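Local coordinates for retinol dehydratase (Spodoptera frugiperda, PDB 1FMJ), which dehydrates retinol to anhydroretinol and, as a member of the sulfotransferase family, probably does so through a sulfated retinol intermediate, at residues T77-L82 / K179-A184. Sequence-based numbering, arbitrary orientation.
Sequences TMTQEL and KMVYLA. With A3P (adenosine-3'-5'-diphosphate), chain G.
The adenine of A3P presents one face to Met78, whose last three atoms run along it: CG lies over C5 of A3P at 3.4 Å, SD over the C4–C5 bond, and CE over the six-membered ring, 3.6 Å from N1 of A3P. A bend at chi3 brings the methyl over the base, and an unbranched, polarisable thioether suits a flat aromatic surface. An alanine here removes CG, SD and CE from this face, and the base would probably be freer to shift. On the sheet, the side chain of Tyr182 leaves the strand away from the helix, and its ring meets Phe245, their planes about 25° apart.

On the strand side, Thr79 fills the gap between helix 76-87 and strand 179-184. Its CG2, anti to the backbone N, reaches CG1 of Val181 at 3.7 Å, methyl against methyl. The hydroxyl branch runs past Leu183, with OG1 packed only 3.1 Å from CD2 of that residue, a tight fit accompanied by an unusual leucine chi1 of -98°. Threonine suits this seam because the hydrogen bonds of OG1 go to Tyr251 OH and Gly75 O, which keeps a buried polar atom satisfied, while beta-branched valine and the longer, gamma-branched leucine give the strand an apolar surface.

Thr77 grips the 5'-phosphate at the start of the same helix. Its backbone N gives O4P of A3P a nearly straight hydrogen bond (2.8 Å, 167°), and its OG1 donates another to that oxygen at 2.6 Å. This is the 5'-phosphosulfate-binding loop of sulfotransferases, which resembles a P-loop. The strand-side seam is thus apolar apart from one satisfied hydroxyl, whereas the helix start offers N-H and hydroxyl donors that would help stabilise the phosphate's negative charge.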
ATOM      1  N   THR A  77      -0.570  -1.408  -7.254  1.00 17.82           N
ATOM      2  CA  THR A  77      -0.319  -2.543  -8.146  1.00 18.08           C
ATOM      3  C   THR A  77      -0.261  -2.146  -9.615  1.00 17.94           C
ATOM      4  O   THR A  77       0.658  -2.546 -10.327  1.00 19.68           O
ATOM      5  CB  THR A  77      -1.375  -3.644  -7.966  1.00 17.79           C
ATOM      6  OG1 THR A  77      -1.593  -3.869  -6.568  1.00 16.76           O
ATOM      7  CG2 THR A  77      -0.891  -4.946  -8.601  1.00 15.67           C
ATOM      8  N   MET A  78      -1.244  -1.365 -10.064  1.00 18.95           N
ATOM      9  CA  MET A  78      -1.299  -0.891 -11.445  1.00 19.52           C
ATOM     10  C   MET A  78      -0.012  -0.169 -11.770  1.00 18.92           C
ATOM     11  O   MET A  78       0.659  -0.461 -12.761  1.00 19.65           O
ATOM     12  CB  MET A  78      -2.424   0.122 -11.632  1.00 22.52           C
ATOM     13  CG  MET A  78      -3.791  -0.373 -11.294  1.00 24.60           C
ATOM     14  SD  MET A  78      -4.921   0.990 -11.342  1.00 26.73           S
ATOM     15  CE  MET A  78      -5.012   1.275 -13.119  1.00 23.49           C
ATOM     16  N   THR A  79       0.303   0.806 -10.925  1.00 17.52           N
ATOM     17  CA  THR A  79       1.493   1.626 -11.083  1.00 16.42           C
ATOM     18  C   THR A  79       2.748   0.767 -11.134  1.00 15.84           C
ATOM     19  O   THR A  79       3.629   0.997 -11.961  1.00 15.05           O
ATOM     20  CB  THR A  79       1.623   2.630  -9.922  1.00 16.22           C
ATOM     21  OG1 THR A  79       0.413   3.383  -9.809  1.00 16.55           O
ATOM     22  CG2 THR A  79       2.788   3.589 -10.168  1.00 16.51           C
ATOM     23  N   GLN A  80       2.836  -0.224 -10.252  1.00 16.37           N
ATOM     24  CA  GLN A  80       4.010  -1.097 -10.243  1.00 17.31           C
ATOM     25  C   GLN A  80       4.195  -1.779 -11.590  1.00 15.66           C
ATOM     26  O   GLN A  80       5.308  -1.887 -12.089  1.00 14.93           O
ATOM     27  CB  GLN A  80       3.885  -2.173  -9.171  1.00 18.58           C
ATOM     28  CG  GLN A  80       4.132  -1.673  -7.772  1.00 20.19           C
ATOM     29  CD  GLN A  80       3.948  -2.752  -6.747  1.00 20.64           C
ATOM     30  OE1 GLN A  80       4.730  -3.695  -6.681  1.00 20.92           O
ATOM     31  NE2 GLN A  80       2.906  -2.625  -5.939  1.00 20.90           N
ATOM     32  N   GLU A  81       3.097  -2.245 -12.168  1.00 18.01           N
ATOM     33  CA  GLU A  81       3.152  -2.936 -13.448  1.00 17.89           C
ATOM     34  C   GLU A  81       3.561  -1.990 -14.558  1.00 18.99           C
ATOM     35  O   GLU A  81       4.438  -2.316 -15.365  1.00 18.78           O
ATOM     36  CB  GLU A  81       1.800  -3.570 -13.770  1.00 18.21           C
ATOM     37  CG  GLU A  81       1.800  -4.429 -15.035  1.00 19.28           C
ATOM     38  CD  GLU A  81       2.550  -5.747 -14.879  1.00 20.24           C
ATOM     39  OE1 GLU A  81       2.531  -6.548 -15.838  1.00 21.52           O
ATOM     40  OE2 GLU A  81       3.150  -5.991 -13.811  1.00 19.14           O
ATOM     41  N   LEU A  82       2.924  -0.820 -14.601  1.00 19.77           N
ATOM     42  CA  LEU A  82       3.243   0.175 -15.616  1.00 20.31           C
ATOM     43  C   LEU A  82       4.721   0.540 -15.532  1.00 19.34           C
ATOM     44  O   LEU A  82       5.445   0.489 -16.528  1.00 18.81           O
ATOM     45  CB  LEU A  82       2.406   1.441 -15.411  1.00 19.83           C
ATOM     46  CG  LEU A  82       0.905   1.333 -15.655  1.00 22.06           C
ATOM     47  CD1 LEU A  82       0.226   2.658 -15.290  1.00 22.84           C
ATOM     48  CD2 LEU A  82       0.656   0.979 -17.108  1.00 20.83           C
ATOM     49  N   LYS A 179      13.865   7.979  -7.811  1.00 19.66           N
ATOM     50  CA  LYS A 179      12.635   8.460  -8.407  1.00 19.38           C
ATOM     51  C   LYS A 179      11.492   7.757  -7.682  1.00 19.22           C
ATOM     52  O   LYS A 179      11.624   6.606  -7.253  1.00 19.90           O
ATOM     53  CB  LYS A 179      12.605   8.151  -9.905  1.00 20.25           C
ATOM     54  CG  LYS A 179      13.632   8.957 -10.683  1.00 22.34           C
ATOM     55  CD  LYS A 179      13.556   8.711 -12.172  1.00 22.86           C
ATOM     56  CE  LYS A 179      14.664   9.467 -12.882  1.00 23.74           C
ATOM     57  NZ  LYS A 179      14.625  10.927 -12.557  1.00 25.44           N
ATOM     58  N   MET A 180      10.376   8.456  -7.532  1.00 18.65           N
ATOM     59  CA  MET A 180       9.219   7.907  -6.839  1.00 17.47           C
ATOM     60  C   MET A 180       7.914   8.320  -7.490  1.00 17.28           C
ATOM     61  O   MET A 180       7.762   9.463  -7.931  1.00 17.33           O
ATOM     62  CB  MET A 180       9.216   8.370  -5.372  1.00 17.95           C
ATOM     63  CG  MET A 180       7.909   8.079  -4.604  1.00 15.97           C
ATOM     64  SD  MET A 180       7.971   8.555  -2.834  1.00 19.60           S
ATOM     65  CE  MET A 180       9.109   7.317  -2.220  1.00 17.96           C
ATOM     66  N   VAL A 181       6.980   7.374  -7.572  1.00 16.84           N
ATOM     67  CA  VAL A 181       5.655   7.647  -8.113  1.00 14.93           C
ATOM     68  C   VAL A 181       4.729   7.398  -6.937  1.00 15.57           C
ATOM     69  O   VAL A 181       4.662   6.287  -6.418  1.00 16.22           O
ATOM     70  CB  VAL A 181       5.273   6.695  -9.265  1.00 13.86           C
ATOM     71  CG1 VAL A 181       3.910   7.093  -9.827  1.00 12.93           C
ATOM     72  CG2 VAL A 181       6.321   6.763 -10.365  1.00 14.12           C
ATOM     73  N   TYR A 182       4.026   8.433  -6.502  1.00 14.50           N
ATOM     74  CA  TYR A 182       3.133   8.295  -5.373  1.00 14.57           C
ATOM     75  C   TYR A 182       1.692   8.393  -5.826  1.00 14.50           C
ATOM     76  O   TYR A 182       1.303   9.332  -6.530  1.00 13.08           O
ATOM     77  CB  TYR A 182       3.429   9.373  -4.335  1.00 14.67           C
ATOM     78  CG  TYR A 182       2.550   9.313  -3.111  1.00 14.71           C
ATOM     79  CD1 TYR A 182       3.005   8.736  -1.932  1.00 15.48           C
ATOM     80  CD2 TYR A 182       1.268   9.865  -3.126  1.00 15.83           C
ATOM     81  CE1 TYR A 182       2.207   8.712  -0.780  1.00 15.61           C
ATOM     82  CE2 TYR A 182       0.463   9.845  -1.992  1.00 15.85           C
ATOM     83  CZ  TYR A 182       0.939   9.273  -0.822  1.00 16.33           C
ATOM     84  OH  TYR A 182       0.154   9.303   0.311  1.00 16.73           O
ATOM     85  N   LEU A 183       0.904   7.412  -5.415  1.00 14.28           N
ATOM     86  CA  LEU A 183      -0.507   7.371  -5.766  1.00 15.76           C
ATOM     87  C   LEU A 183      -1.408   7.747  -4.600  1.00 16.00           C
ATOM     88  O   LEU A 183      -1.175   7.332  -3.457  1.00 16.45           O
ATOM     89  CB  LEU A 183      -0.885   5.978  -6.267  1.00 15.81           C
ATOM     90  CG  LEU A 183      -0.943   5.781  -7.788  1.00 16.08           C
ATOM     91  CD1 LEU A 183      -2.042   6.656  -8.376  1.00 16.72           C
ATOM     92  CD2 LEU A 183       0.406   6.118  -8.412  1.00 17.52           C
ATOM     93  N   ALA A 184      -2.424   8.549  -4.911  1.00 16.48           N
ATOM     94  CA  ALA A 184      -3.424   8.999  -3.949  1.00 16.56           C
ATOM     95  C   ALA A 184      -4.777   8.655  -4.555  1.00 16.82           C
ATOM     96  O   ALA A 184      -4.915   8.553  -5.773  1.00 17.90           O
ATOM     97  CB  ALA A 184      -3.320  10.499  -3.710  1.00 16.95           C
TER
HETATM   98  P1  A3P G 400     -10.894  -1.610  -5.269  1.00 19.06           P
HETATM   99  O1P A3P G 400     -10.858  -2.311  -3.973  1.00 16.83           O
HETATM  100  O2P A3P G 400     -11.354  -2.501  -6.354  1.00 17.81           O
HETATM  101  O3P A3P G 400     -11.766  -0.428  -5.190  1.00 18.66           O
HETATM  102  P2  A3P G 400      -3.381  -1.146  -4.335  1.00 21.28           P
HETATM  103  O4P A3P G 400      -2.715  -1.819  -5.462  1.00 20.76           O
HETATM  104  O5P A3P G 400      -2.657   0.088  -3.962  1.00 21.66           O
HETATM  105  O6P A3P G 400      -3.477  -2.080  -3.176  1.00 21.62           O
HETATM  106  O5' A3P G 400      -4.842  -0.740  -4.774  1.00 19.11           O
HETATM  107  C5' A3P G 400      -5.801  -1.708  -5.168  1.00 18.13           C
HETATM  108  C4' A3P G 400      -7.024  -1.042  -5.806  1.00 18.27           C
HETATM  109  O4' A3P G 400      -6.736  -0.841  -7.219  1.00 18.03           O
HETATM  110  C3' A3P G 400      -8.265  -1.935  -5.767  1.00 19.24           C
HETATM  111  O3' A3P G 400      -9.432  -1.093  -5.619  1.00 17.53           O
HETATM  112  C2' A3P G 400      -8.129  -2.688  -7.074  1.00 19.22           C
HETATM  113  O2' A3P G 400      -9.242  -3.450  -7.529  1.00 20.35           O
HETATM  114  C1' A3P G 400      -7.702  -1.557  -7.997  1.00 19.09           C
HETATM  115  N9  A3P G 400      -7.095  -2.039  -9.244  1.00 18.07           N
HETATM  116  C8  A3P G 400      -6.109  -2.995  -9.432  1.00 18.71           C
HETATM  117  N7  A3P G 400      -5.775  -3.204 -10.678  1.00 19.54           N
HETATM  118  C5  A3P G 400      -6.592  -2.329 -11.382  1.00 19.40           C
HETATM  119  C6  A3P G 400      -6.749  -2.037 -12.782  1.00 20.30           C
HETATM  120  N6  A3P G 400      -6.040  -2.641 -13.740  1.00 19.88           N
HETATM  121  N1  A3P G 400      -7.685  -1.073 -13.153  1.00 19.18           N
HETATM  122  C2  A3P G 400      -8.433  -0.428 -12.200  1.00 20.75           C
HETATM  123  N3  A3P G 400      -8.375  -0.619 -10.846  1.00 17.53           N
HETATM  124  C4  A3P G 400      -7.428  -1.590 -10.505  1.00 18.88           C